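PDB 3BJE: nucleoside phosphorylase, putative from Trypanosoma brucei, which catalyses, as a homodimeric uridine phosphorylase, the phosphate-dependent cleavage of uridine to uracil and ribose 1-phosphate. Local coordinates for residues L24-G27 against T31-H34; D29-T32 against C37-D40; T199-I204 against P268-E273; G255-V258 against H264-V267. All coordinates share one frame; numbering follows the deposited sequence.

In the fold
Two pairs of contacts, set far apart in the chain, illustrate how loops can serve a two-subunit active site. Contacts 1 and 2 follow each other before strand 45-49, share Thr31 and Thr32, and have centres 8 Å apart. Contact 4 is nested inside the loop closed by contact 3; their centres lie 10 Å apart, and Arg257 of one meets Asn269 of the other. Between contacts 1 and 4 the centres are 38 Å apart. These two reach ligands: contact 1 brings His34 to a ribose 1-phosphate held largely by the second subunit, and Arg256 of contact 4 holds uracil. Contacts 2 and 3 are structural packing beside them; contacts 1, 3 and 4 touch the second subunit.

Contact 1: L24-G27 against T31-H34; sequences LPIG and TTLH. With R1P (1-O-phosphono-alpha-D-ribofuranose), chain E.
A single direct hydrogen bond joins Gly27 to Thr31, and next to it a water takes the place of a second one. Gly27 N lies 2.8 Å from Thr31 O. The same oxygen also receives the CA-H of Ile26. Further along, Pro25 O and Leu33 N are too far apart to bond, and water 1 bridges them, giving a proton to Pro25 O at 2.8 Å and accepting one from Leu33 N at 2.9 Å.

Small apolar contacts flank this polar seam. Ile26 and Thr32 run alongside each other in the same direction, with Ile26 CD1 3.8 Å from Thr32 CG2. That methyl sits beside the Thr32 backbone N, anti to the carbonyl carbon, while the OG1 hydroxyl bonds to Leu35 O. Pro25 CG meets Leu33 CD2 at 4.0 Å, the ring and the leucine branch crossing at a slant.

Beyond the seam, His34 turns its ring edge to the sugar: NE2 is 2.7 Å from O5 of ribose 1-phosphate, in the ring plane, while ND1 is held by Glu106. Other bonds to this ligand come from the second subunit, including Arg54, Thr148 and Glu294. A histidine is thus lent across the dimer interface to the 5'-hydroxyl of the ribose, as in bacterial uridine phosphorylases.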
loop_
_atom_site.group_PDB
_atom_site.type_symbol
_atom_site.label_atom_id
_atom_site.label_comp_id
_atom_site.label_asym_id
_atom_site.label_seq_id
_atom_site.Cartn_x
_atom_site.Cartn_y
_atom_site.Cartn_z
ATOM N N LEU A 24 13.782 -6.251 -12.816
ATOM C CA LEU A 24 13.295 -7.382 -12.039
ATOM C C LEU A 24 14.459 -7.964 -11.249
ATOM O O LEU A 24 15.106 -8.914 -11.694
ATOM C CB LEU A 24 12.685 -8.416 -12.977
ATOM C CG LEU A 24 12.027 -9.640 -12.360
ATOM C CD1 LEU A 24 10.939 -9.267 -11.364
ATOM C CD2 LEU A 24 11.467 -10.483 -13.496
ATOM N N PRO A 25 14.745 -7.376 -10.076
ATOM C CA PRO A 25 15.876 -7.821 -9.256
ATOM C C PRO A 25 15.703 -9.249 -8.736
ATOM O O PRO A 25 14.715 -9.545 -8.063
ATOM C CB PRO A 25 15.895 -6.811 -8.096
ATOM C CG PRO A 25 15.068 -5.660 -8.554
ATOM C CD PRO A 25 14.030 -6.244 -9.457
ATOM N N ILE A 26 16.656 -10.124 -9.061
ATOM C CA ILE A 26 16.647 -11.508 -8.578
ATOM C C ILE A 26 17.913 -11.767 -7.784
ATOM O O ILE A 26 19.013 -11.489 -8.255
ATOM C CB ILE A 26 16.601 -12.533 -9.724
ATOM C CG1 ILE A 26 15.416 -12.268 -10.653
ATOM C CG2 ILE A 26 16.503 -13.957 -9.156
ATOM C CD1 ILE A 26 14.085 -12.341 -9.968
ATOM N N GLY A 27 17.753 -12.313 -6.582
ATOM C CA GLY A 27 18.888 -12.588 -5.708
ATOM C C GLY A 27 19.763 -13.697 -6.253
ATOM O O GLY A 27 19.364 -14.439 -7.155
ATOM N N THR A 31 15.701 -15.785 -5.431
ATOM C CA THR A 31 14.491 -15.151 -4.882
ATOM C C THR A 31 14.234 -13.776 -5.490
ATOM O O THR A 31 15.156 -13.053 -5.846
ATOM C CB THR A 31 14.531 -14.971 -3.341
ATOM O OG1 THR A 31 15.586 -14.073 -2.980
ATOM C CG2 THR A 31 14.727 -16.304 -2.648
ATOM N N THR A 32 12.956 -13.448 -5.603
ATOM C CA THR A 32 12.503 -12.109 -5.928
ATOM C C THR A 32 12.749 -11.158 -4.735
ATOM O O THR A 32 13.176 -11.588 -3.641
ATOM C CB THR A 32 11.028 -12.122 -6.390
ATOM O OG1 THR A 32 10.258 -13.075 -5.641
ATOM C CG2 THR A 32 10.961 -12.497 -7.858
ATOM N N LEU A 33 12.525 -9.867 -4.954
ATOM C CA LEU A 33 12.969 -8.830 -4.026
ATOM C C LEU A 33 12.171 -8.717 -2.731
ATOM O O LEU A 33 12.756 -8.485 -1.666
ATOM C CB LEU A 33 12.963 -7.484 -4.732
ATOM C CG LEU A 33 13.564 -6.290 -4.024
ATOM C CD1 LEU A 33 15.020 -6.567 -3.611
ATOM C CD2 LEU A 33 13.495 -5.079 -4.954
ATOM N N HIS A 34 10.860 -8.854 -2.816
ATOM C CA HIS A 34 9.978 -8.683 -1.650
ATOM C C HIS A 34 9.454 -10.009 -1.145
ATOM O O HIS A 34 9.556 -10.321 0.039
ATOM C CB HIS A 34 8.807 -7.741 -1.993
ATOM C CG HIS A 34 9.256 -6.376 -2.415
ATOM N ND1 HIS A 34 9.553 -6.048 -3.718
ATOM C CD2 HIS A 34 9.470 -5.253 -1.687
ATOM C CE1 HIS A 34 9.969 -4.790 -3.768
ATOM N NE2 HIS A 34 9.906 -4.283 -2.548
HETATM C C5 R1P E . 9.849 -0.884 -1.803
HETATM O O5 R1P E . 10.879 -1.875 -1.755
HETATM C C4 R1P E . 9.804 -0.141 -0.473
HETATM O O4 R1P E . 11.076 0.443 -0.144
HETATM C C1 R1P E . 11.013 1.869 -0.047
HETATM C C2 R1P E . 9.739 2.190 -0.840
HETATM O O2 R1P E . 9.203 3.503 -0.589
HETATM C C3 R1P E . 8.820 1.019 -0.489
HETATM O O3 R1P E . 8.230 1.154 0.812
HETATM O O1 R1P E . 11.072 2.368 1.332
HETATM P P R1P E . 11.381 1.534 2.693
HETATM O O1P R1P E . 10.139 0.611 2.701
HETATM O O2P R1P E . 11.358 2.543 3.830
HETATM O O3P R1P E . 12.706 0.882 2.453
HETATM O O HOH W 1 11.948 -9.251 -7.720
HETATM O O HOH W 2 15.952 -9.826 -5.445
#

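Contact 2: D29-T32 against C37-D40; sequences DGTT and CKSD
Lys38 lays its aliphatic chain across the turn at Asp29-Thr31, and each carbon in turn finds a backbone oxygen or a methyl. CB comes 4.1 Å from Gly30 O. A first torsion that sets CG beside the backbone N (chi1 -49°) puts this carbon next to the Thr31 CG2 methyl, 3.8 Å from CG, the two side chains crossing at an angle. CD then approaches Asp29 O, and CE lies closer still, 3.1 Å from the same Asp29 O. There the chain bends at chi4 (77°), and NZ remains 5.4 Å from Asp29 OD2, close enough that some attraction is likely, though the charged atoms do not touch.

The turn that the lysine crosses is fixed by Asp29 itself. Its OD1 accepts two bonds from one face of the carboxylate: Thr31 N, well above the plane, completes an Asx turn, and the Thr31 hydroxyl, at 2.7 Å between OG1 and OD1, arrives on the syn side. OD2 forms a salt bridge with Arg71, so both carboxylate oxygens are engaged.

No direct hydrogen bond links the two segments. Water 3 does so instead, donating to Gly30 O and accepting from Ser39 N at 2.8 Å. Cys37 O, buried here without a conventional partner, faces the CA-H of Thr31 at 3.6 Å.

Both segments lie in the loop before strand 45-49, the second running into a short 3-10 segment at Ser39. Thr32 and Cys37 rest against Leu110 of helix 97-112, and Ser39 OG bonds to the carbonyl of that same Leu110.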
loop_
_atom_site.group_PDB
_atom_site.type_symbol
_atom_site.label_atom_id
_atom_site.label_comp_id
_atom_site.label_asym_id
_atom_site.label_seq_id
_atom_site.Cartn_x
_atom_site.Cartn_y
_atom_site.Cartn_z
ATOM N N ASP A 29 20.298 -16.214 -4.667
ATOM C CA ASP A 29 19.570 -17.411 -4.232
ATOM C C ASP A 29 18.325 -17.733 -5.074
ATOM O O ASP A 29 17.586 -18.665 -4.752
ATOM C CB ASP A 29 19.185 -17.289 -2.749
ATOM C CG ASP A 29 18.291 -16.095 -2.459
ATOM O OD1 ASP A 29 18.000 -15.300 -3.384
ATOM O OD2 ASP A 29 17.892 -15.955 -1.283
ATOM N N GLY A 30 18.097 -16.970 -6.144
ATOM C CA GLY A 30 16.941 -17.175 -7.013
ATOM C C GLY A 30 15.628 -16.643 -6.452
ATOM O O GLY A 30 14.547 -17.030 -6.925
ATOM N N THR A 31 15.701 -15.785 -5.431
ATOM C CA THR A 31 14.491 -15.151 -4.882
ATOM C C THR A 31 14.234 -13.776 -5.490
ATOM O O THR A 31 15.156 -13.053 -5.846
ATOM C CB THR A 31 14.531 -14.971 -3.341
ATOM O OG1 THR A 31 15.586 -14.073 -2.980
ATOM C CG2 THR A 31 14.727 -16.304 -2.648
ATOM N N THR A 32 12.956 -13.448 -5.603
ATOM C CA THR A 32 12.503 -12.109 -5.928
ATOM C C THR A 32 12.749 -11.158 -4.735
ATOM O O THR A 32 13.176 -11.588 -3.641
ATOM C CB THR A 32 11.028 -12.122 -6.390
ATOM O OG1 THR A 32 10.258 -13.075 -5.641
ATOM C CG2 THR A 32 10.961 -12.497 -7.858
ATOM N N CYS A 37 10.775 -16.053 -2.188
ATOM C CA CYS A 37 10.382 -17.391 -2.602
ATOM C C CYS A 37 11.100 -17.709 -3.902
ATOM O O CYS A 37 11.351 -16.812 -4.709
ATOM C CB CYS A 37 8.871 -17.409 -2.809
ATOM S SG CYS A 37 8.177 -18.995 -3.214
ATOM N N LYS A 38 11.480 -18.974 -4.081
ATOM C CA LYS A 38 12.162 -19.420 -5.301
ATOM C C LYS A 38 11.138 -20.099 -6.190
ATOM O O LYS A 38 10.099 -20.540 -5.698
ATOM C CB LYS A 38 13.289 -20.403 -4.954
ATOM C CG LYS A 38 14.211 -19.916 -3.855
ATOM C CD LYS A 38 15.443 -20.803 -3.720
ATOM C CE LYS A 38 16.278 -20.403 -2.511
ATOM N NZ LYS A 38 15.659 -20.893 -1.245
ATOM N N SER A 39 11.417 -20.216 -7.489
ATOM C CA SER A 39 10.430 -20.793 -8.422
ATOM C C SER A 39 9.885 -22.139 -7.936
ATOM O O SER A 39 8.676 -22.380 -7.979
ATOM C CB SER A 39 11.020 -20.983 -9.812
ATOM O OG SER A 39 11.290 -19.741 -10.443
ATOM N N ASP A 40 10.780 -23.012 -7.479
ATOM C CA ASP A 40 10.375 -24.374 -7.138
ATOM C C ASP A 40 9.674 -24.486 -5.788
ATOM O O ASP A 40 9.245 -25.572 -5.407
ATOM C CB ASP A 40 11.538 -25.384 -7.267
ATOM C CG ASP A 40 12.640 -25.214 -6.221
ATOM O OD1 ASP A 40 12.597 -24.306 -5.368
ATOM O OD2 ASP A 40 13.592 -26.030 -6.270
HETATM O O HOH W 3 13.931 -19.176 -8.111
#

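Contact 3: T199-I204 against P268-E273; sequences TGLRAI and PNMVEE
The side chain of Glu273 crosses that of Thr199 at a slant, its CB 4.1 Å from Thr199 CG2, and the carboxylate continues to the start of the 3-10 turn that follows. There OE1 accepts a hydrogen bond from Gly200 N, 2.7 Å long and almost straight at 176°. The N-H arrives on the syn side of OE1, tilted 34° out of the carboxylate plane. Leaving the helix anti to its own carbonyl carbon (chi1 -65°), the glutamate runs extended beyond CG, which carries the acid the full distance to the neighbouring backbone.

Its second oxygen is also occupied: water 4 donates to Glu273 OE2 at 2.7 Å and accepts from Arg202 NH1 at 3.0 Å, joining acid and base without direct contact. The Arg202 guanidinium in turn lies with one face over Thr199 O.

Thr199 shapes the glycine end. Its OG1 accepts from Leu201 N, an ST turn, and also bonds to Val195 O in the preceding helix. Nearby, Leu201 CD2 and Met270 CE make a loose apolar contact at 4.5 Å, and Tyr176 of the second subunit packs on both side chains.

The contact thus joins the 3-10 turn between helix 186-198 and strand 207-210 to the first turn of helix 270-276, at the dimer interface.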
loop_
_atom_site.group_PDB
_atom_site.type_symbol
_atom_site.label_atom_id
_atom_site.label_comp_id
_atom_site.label_asym_id
_atom_site.label_seq_id
_atom_site.Cartn_x
_atom_site.Cartn_y
_atom_site.Cartn_z
ATOM N N THR A 199 -22.141 8.831 -8.132
ATOM C CA THR A 199 -21.372 8.979 -6.907
ATOM C C THR A 199 -20.311 10.055 -7.064
ATOM O O THR A 199 -19.999 10.487 -8.165
ATOM C CB THR A 199 -20.625 7.681 -6.498
ATOM O OG1 THR A 199 -19.435 7.516 -7.281
ATOM C CG2 THR A 199 -21.490 6.434 -6.652
ATOM N N GLY A 200 -19.721 10.450 -5.941
ATOM C CA GLY A 200 -18.605 11.387 -5.943
ATOM C C GLY A 200 -17.352 10.881 -6.622
ATOM O O GLY A 200 -16.410 11.652 -6.837
ATOM N N LEU A 201 -17.324 9.588 -6.967
ATOM C CA LEU A 201 -16.239 9.068 -7.817
ATOM C C LEU A 201 -16.307 9.655 -9.234
ATOM O O LEU A 201 -15.424 9.400 -10.035
ATOM C CB LEU A 201 -16.239 7.546 -7.855
ATOM C CG LEU A 201 -15.943 6.932 -6.472
ATOM C CD1 LEU A 201 -16.362 5.472 -6.423
ATOM C CD2 LEU A 201 -14.453 7.061 -6.052
ATOM N N ARG A 202 -17.318 10.473 -9.532
ATOM C CA ARG A 202 -17.279 11.317 -10.716
ATOM C C ARG A 202 -15.958 12.110 -10.820
ATOM O O ARG A 202 -15.583 12.535 -11.894
ATOM C CB ARG A 202 -18.499 12.250 -10.777
ATOM C CG ARG A 202 -18.502 13.358 -9.732
ATOM C CD ARG A 202 -19.705 14.276 -9.868
ATOM N NE ARG A 202 -20.965 13.536 -9.820
ATOM C CZ ARG A 202 -21.584 13.143 -8.711
ATOM N NH1 ARG A 202 -21.092 13.448 -7.511
ATOM N NH2 ARG A 202 -22.710 12.433 -8.811
ATOM N N ALA A 203 -15.292 12.314 -9.684
ATOM C CA ALA A 203 -14.043 13.085 -9.636
ATOM C C ALA A 203 -12.788 12.252 -9.909
ATOM O O ALA A 203 -11.691 12.805 -9.995
ATOM C CB ALA A 203 -13.921 13.764 -8.280
ATOM N N ILE A 204 -12.955 10.936 -10.059
ATOM C CA ILE A 204 -11.818 10.005 -10.107
ATOM C C ILE A 204 -11.891 9.160 -11.371
ATOM O O ILE A 204 -12.947 8.679 -11.733
ATOM C CB ILE A 204 -11.834 9.058 -8.881
ATOM C CG1 ILE A 204 -11.879 9.871 -7.577
ATOM C CG2 ILE A 204 -10.639 8.090 -8.885
ATOM C CD1 ILE A 204 -10.568 10.637 -7.280
ATOM N N PRO A 268 -17.000 12.253 0.952
ATOM C CA PRO A 268 -17.335 12.009 2.357
ATOM C C PRO A 268 -18.489 11.037 2.573
ATOM O O PRO A 268 -18.565 10.421 3.635
ATOM C CB PRO A 268 -17.705 13.407 2.879
ATOM C CG PRO A 268 -18.144 14.142 1.670
ATOM C CD PRO A 268 -17.244 13.657 0.569
ATOM N N ASN A 269 -19.396 10.951 1.605
ATOM C CA ASN A 269 -20.552 10.070 1.702
ATOM C C ASN A 269 -20.404 8.812 0.873
ATOM O O ASN A 269 -21.403 8.206 0.474
ATOM C CB ASN A 269 -21.813 10.850 1.304
ATOM C CG ASN A 269 -22.010 12.088 2.162
ATOM O OD1 ASN A 269 -21.877 12.017 3.393
ATOM N ND2 ASN A 269 -22.329 13.216 1.529
ATOM N N MET A 270 -19.161 8.374 0.682
ATOM C CA MET A 270 -18.864 7.188 -0.129
ATOM C C MET A 270 -19.722 5.975 0.218
ATOM O O MET A 270 -20.224 5.288 -0.670
ATOM C CB MET A 270 -17.381 6.810 -0.017
ATOM C CG MET A 270 -17.003 5.675 -0.964
ATOM S SD MET A 270 -15.277 5.187 -0.802
ATOM C CE MET A 270 -14.415 6.542 -1.601
ATOM N N VAL A 271 -19.880 5.685 1.504
ATOM C CA VAL A 271 -20.579 4.463 1.881
ATOM C C VAL A 271 -22.047 4.481 1.434
ATOM O O VAL A 271 -22.511 3.557 0.783
ATOM C CB VAL A 271 -20.479 4.222 3.404
ATOM C CG1 VAL A 271 -21.588 3.311 3.896
ATOM C CG2 VAL A 271 -19.139 3.635 3.724
ATOM N N GLU A 272 -22.765 5.539 1.775
ATOM C CA GLU A 272 -24.163 5.672 1.393
ATOM C C GLU A 272 -24.336 5.749 -0.108
ATOM O O GLU A 272 -25.274 5.157 -0.650
ATOM C CB GLU A 272 -24.803 6.894 2.066
ATOM C CG GLU A 272 -25.163 6.681 3.531
ATOM C CD GLU A 272 -26.077 7.783 4.084
ATOM O OE1 GLU A 272 -25.561 8.874 4.388
ATOM O OE2 GLU A 272 -27.297 7.545 4.234
ATOM N N GLU A 273 -23.418 6.446 -0.782
ATOM C CA GLU A 273 -23.470 6.532 -2.240
ATOM C C GLU A 273 -23.310 5.148 -2.879
ATOM O O GLU A 273 -24.165 4.702 -3.671
ATOM C CB GLU A 273 -22.427 7.500 -2.781
ATOM C CG GLU A 273 -22.657 8.930 -2.380
ATOM C CD GLU A 273 -21.583 9.877 -2.914
ATOM O OE1 GLU A 273 -20.691 9.392 -3.610
ATOM O OE2 GLU A 273 -21.648 11.100 -2.640
HETATM O O HOH W 4 -21.924 12.776 -4.735
#

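Contact 4: G255-V258 against H264-V267; sequences GRRV and HLTV. With URA (uracil), chain D.
Leu265 points into the 255-258 segment and meets it with one methyl. Its CD1 is 3.5 Å from Arg256 O and 4.1 Å from Arg257 CG, so the branch rests on a carbonyl and on the first part of an arginine chain that crosses it at a slant. A chi2 of -174° directs CD1 away from the leucine's own CA and out to these partners. Nearby, Gly255 CA comes 3.7 Å from Val267 O. No hydrogen bond joins the segments, which touch through these van der Waals contacts alone.

Arg256 turns its side chain the other way, into the uracil pocket. Uracil O4 lies at the edge of the guanidinium, in its plane: NH2 donates to uracil O4 at 2.9 Å with an angle of 167°, whereas NH1 makes a longer and weak bond to the same O4. An arginine paired with a glutamine for recognition of the pyrimidine is a signature of uridine phosphorylases in this fold, and here Gln254 bonds to the uracil as well.

Neighbouring pocket residues also hold Arg256. Bonds from NH1 to Phe250 O and Gln254 OE1 probably limit the freedom of the guanidinium, and the Phe250 ring makes a cation-pi contact with it. In the second shell, Arg257 runs outward to Asn269 OD1, at the start of helix 270-276, and its backbone N is bonded to Asp23 of the second subunit. On the 264-267 side, Thr266 OG1 bonds to the backbone of Leu175 and Ser178 of that subunit.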
loop_
_atom_site.group_PDB
_atom_site.type_symbol
_atom_site.label_atom_id
_atom_site.label_comp_id
_atom_site.label_asym_id
_atom_site.label_seq_id
_atom_site.Cartn_x
_atom_site.Cartn_y
_atom_site.Cartn_z
ATOM N N GLY A 255 -14.320 6.967 2.796
ATOM C CA GLY A 255 -15.423 7.792 3.270
ATOM C C GLY A 255 -15.568 7.877 4.786
ATOM O O GLY A 255 -16.607 8.306 5.275
ATOM N N ARG A 256 -14.531 7.487 5.540
ATOM C CA ARG A 256 -14.510 7.712 6.987
ATOM C C ARG A 256 -14.150 9.168 7.287
ATOM O O ARG A 256 -13.254 9.733 6.661
ATOM C CB ARG A 256 -13.532 6.763 7.699
ATOM C CG ARG A 256 -13.958 5.303 7.696
ATOM C CD ARG A 256 -12.984 4.413 8.443
ATOM N NE ARG A 256 -13.605 3.133 8.741
ATOM C CZ ARG A 256 -13.624 2.073 7.933
ATOM N NH1 ARG A 256 -13.010 2.076 6.764
ATOM N NH2 ARG A 256 -14.266 0.976 8.307
ATOM N N ARG A 257 -14.862 9.754 8.242
ATOM C CA ARG A 257 -14.699 11.158 8.628
ATOM C C ARG A 257 -13.864 11.237 9.912
ATOM O O ARG A 257 -14.316 10.813 10.985
ATOM C CB ARG A 257 -16.078 11.786 8.852
ATOM C CG ARG A 257 -16.881 11.998 7.577
ATOM C CD ARG A 257 -18.286 12.515 7.920
ATOM N NE ARG A 257 -19.193 12.643 6.762
ATOM C CZ ARG A 257 -19.661 13.794 6.266
ATOM N NH1 ARG A 257 -19.285 14.968 6.769
ATOM N NH2 ARG A 257 -20.516 13.771 5.241
ATOM N N VAL A 258 -12.642 11.738 9.787
ATOM C CA VAL A 258 -11.682 11.756 10.897
ATOM C C VAL A 258 -11.148 13.159 11.165
ATOM O O VAL A 258 -10.346 13.707 10.381
ATOM C CB VAL A 258 -10.491 10.816 10.635
ATOM C CG1 VAL A 258 -9.501 10.843 11.814
ATOM C CG2 VAL A 258 -10.984 9.389 10.354
ATOM N N HIS A 264 -12.091 18.134 4.291
ATOM C CA HIS A 264 -11.361 18.093 3.025
ATOM C C HIS A 264 -11.621 16.850 2.172
ATOM O O HIS A 264 -10.965 16.655 1.124
ATOM C CB HIS A 264 -9.859 18.158 3.304
ATOM C CG HIS A 264 -9.453 19.363 4.084
ATOM N ND1 HIS A 264 -9.480 20.633 3.549
ATOM C CD2 HIS A 264 -8.974 19.494 5.345
ATOM C CE1 HIS A 264 -9.054 21.497 4.456
ATOM N NE2 HIS A 264 -8.740 20.832 5.553
ATOM N N LEU A 265 -12.548 15.997 2.597
ATOM C CA LEU A 265 -12.802 14.780 1.870
ATOM C C LEU A 265 -13.438 15.031 0.513
ATOM O O LEU A 265 -14.331 15.869 0.388
ATOM C CB LEU A 265 -13.752 13.877 2.649
ATOM C CG LEU A 265 -13.204 13.328 3.958
ATOM C CD1 LEU A 265 -14.188 12.324 4.550
ATOM C CD2 LEU A 265 -11.814 12.711 3.737
ATOM N N THR A 266 -12.985 14.289 -0.495
ATOM C CA THR A 266 -13.565 14.339 -1.838
ATOM C C THR A 266 -14.880 13.569 -1.932
ATOM O O THR A 266 -15.801 13.977 -2.674
ATOM C CB THR A 266 -12.563 13.762 -2.847
ATOM O OG1 THR A 266 -11.322 14.431 -2.670
ATOM C CG2 THR A 266 -13.002 13.951 -4.319
ATOM N N VAL A 267 -14.954 12.449 -1.219
ATOM C CA VAL A 267 -16.142 11.593 -1.242
ATOM C C VAL A 267 -16.562 11.243 0.184
ATOM O O VAL A 267 -16.492 10.091 0.603
ATOM C CB VAL A 267 -15.932 10.285 -2.050
ATOM C CG1 VAL A 267 -17.268 9.662 -2.400
ATOM C CG2 VAL A 267 -15.114 10.552 -3.338
HETATM N N1 URA D . -10.949 -3.529 5.712
HETATM C C2 URA D . -11.140 -2.417 4.966
HETATM O O2 URA D . -10.337 -2.095 4.034
HETATM N N3 URA D . -12.173 -1.628 5.217
HETATM C C4 URA D . -13.042 -1.904 6.208
HETATM O O4 URA D . -13.995 -1.128 6.391
HETATM C C5 URA D . -12.857 -3.027 6.991
HETATM C C6 URA D . -11.775 -3.842 6.715
#